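Local atomic coordinates of STU0660 (Streptococcus thermophilus, PDB entry 3ZTH), a protein that is a large Csn2-type CRISPR-associated protein that binds magnesium and probably binds DNA in CRISPR-mediated bacterial immunity. Residues A[189-192]-A[198-201]. Sequence-based numbering, arbitrary orientation.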
loop_
_atom_site.group_PDB
_atom_site.type_symbol
_atom_site.label_atom_id
_atom_site.label_comp_id
_atom_site.label_asym_id
_atom_site.label_seq_id
_atom_site.Cartn_x
_atom_site.Cartn_y
_atom_site.Cartn_z
ATOM N N ASP A 189 -26.361 7.619 25.516
ATOM C CA ASP A 189 -27.579 7.219 26.218
ATOM C C ASP A 189 -28.356 6.186 25.400
ATOM O O ASP A 189 -28.616 5.077 25.862
ATOM C CB ASP A 189 -28.469 8.442 26.473
ATOM C CG ASP A 189 -29.599 8.157 27.468
ATOM O OD1 ASP A 189 -29.926 6.974 27.695
ATOM O OD2 ASP A 189 -30.168 9.124 28.022
ATOM N N HIS A 190 -28.712 6.565 24.178
ATOM C CA HIS A 190 -29.470 5.708 23.280
ATOM C C HIS A 190 -28.772 4.385 23.028
ATOM O O HIS A 190 -29.433 3.366 22.845
ATOM C CB HIS A 190 -29.734 6.431 21.953
ATOM C CG HIS A 190 -30.509 7.706 22.106
ATOM N ND1 HIS A 190 -30.780 8.546 21.047
ATOM C CD2 HIS A 190 -31.044 8.300 23.201
ATOM C CE1 HIS A 190 -31.443 9.604 21.483
ATOM N NE2 HIS A 190 -31.615 9.480 22.786
ATOM N N LEU A 191 -27.443 4.383 23.012
ATOM C CA LEU A 191 -26.733 3.132 22.799
ATOM C C LEU A 191 -26.839 2.240 24.038
ATOM O O LEU A 191 -27.230 1.081 23.941
ATOM C CB LEU A 191 -25.257 3.376 22.483
ATOM C CG LEU A 191 -24.495 2.056 22.273
ATOM C CD1 LEU A 191 -24.924 1.451 20.947
ATOM C CD2 LEU A 191 -22.999 2.270 22.275
ATOM N N LEU A 192 -26.501 2.786 25.205
ATOM C CA LEU A 192 -26.547 2.020 26.447
ATOM C C LEU A 192 -27.908 1.424 26.749
ATOM O O LEU A 192 -28.000 0.425 27.458
ATOM C CB LEU A 192 -26.113 2.885 27.634
ATOM C CG LEU A 192 -24.646 3.312 27.668
ATOM C CD1 LEU A 192 -24.376 4.175 28.885
ATOM C CD2 LEU A 192 -23.764 2.077 27.701
ATOM N N LYS A 198 -20.189 -3.551 29.846
ATOM C CA LYS A 198 -19.546 -2.472 30.577
ATOM C C LYS A 198 -18.865 -1.425 29.697
ATOM O O LYS A 198 -18.154 -1.748 28.744
ATOM C CB LYS A 198 -18.543 -3.048 31.589
ATOM C CG LYS A 198 -19.148 -4.107 32.518
ATOM C CD LYS A 198 -18.433 -4.202 33.877
ATOM C CE LYS A 198 -16.918 -4.399 33.754
ATOM N NZ LYS A 198 -16.529 -5.679 33.084
ATOM N N TYR A 199 -19.106 -0.160 30.026
ATOM C CA TYR A 199 -18.525 0.962 29.305
ATOM C C TYR A 199 -17.705 1.829 30.243
ATOM O O TYR A 199 -18.186 2.266 31.290
ATOM C CB TYR A 199 -19.613 1.816 28.661
ATOM C CG TYR A 199 -19.975 1.372 27.266
ATOM C CD1 TYR A 199 -20.612 0.152 27.043
ATOM C CD2 TYR A 199 -19.647 2.158 26.161
ATOM C CE1 TYR A 199 -20.911 -0.273 25.751
ATOM C CE2 TYR A 199 -19.942 1.744 24.869
ATOM C CZ TYR A 199 -20.570 0.529 24.670
ATOM O OH TYR A 199 -20.837 0.108 23.389
ATOM N N LEU A 200 -16.458 2.066 29.867
ATOM C CA LEU A 200 -15.580 2.891 30.670
ATOM C C LEU A 200 -15.220 4.097 29.831
ATOM O O LEU A 200 -14.612 3.964 28.777
ATOM C CB LEU A 200 -14.328 2.116 31.044
ATOM C CG LEU A 200 -13.226 2.908 31.738
ATOM C CD1 LEU A 200 -13.780 3.653 32.958
ATOM C CD2 LEU A 200 -12.120 1.936 32.137
ATOM N N ILE A 201 -15.608 5.274 30.301
ATOM C CA ILE A 201 -15.337 6.501 29.576
ATOM C C ILE A 201 -14.444 7.443 30.373
ATOM O O ILE A 201 -14.773 7.826 31.495
ATOM C CB ILE A 201 -16.661 7.201 29.226
ATOM C CG1 ILE A 201 -17.540 6.230 28.429
ATOM C CG2 ILE A 201 -16.395 8.477 28.436
ATOM C CD1 ILE A 201 -18.838 6.826 27.955
#
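Leu192 lays its CD2 methyl over one face of the Tyr199 ring, a CH-pi contact with the carbon 4.1 Å from the centroid. In this protein of the P-loop NTPase clan, the pair joins the C-terminal turn of helix 177-192 to the start of strand 199-204, an inner strand of the largely parallel sheet: a helix followed through a short loop by a parallel strand, as expected of an alpha/beta fold. The methyl lies 24° off the ring normal, displaced toward the rim, and is nearest CD1 of Tyr199, at 3.8 Å. Branched leucine suits this place because one methyl can rest on the flat ring while the side chain also packs on Leu232 and Tyr229. Leu191 serves the far end of the ring: CG anti to the backbone N (chi1 179°) carries CD2 to the phenol end of Tyr199, and the two side chains cross at about a right angle. Tyrosine, long and flat, spans both leucines and also stacks with His76. No hydrogen bond crosses between the segments; the contact is apolar, and both leucines are buried. Leu191 CD2 meets Tyr199 obliquely, 3.8 Å from CZ and 3.3 Å from OH.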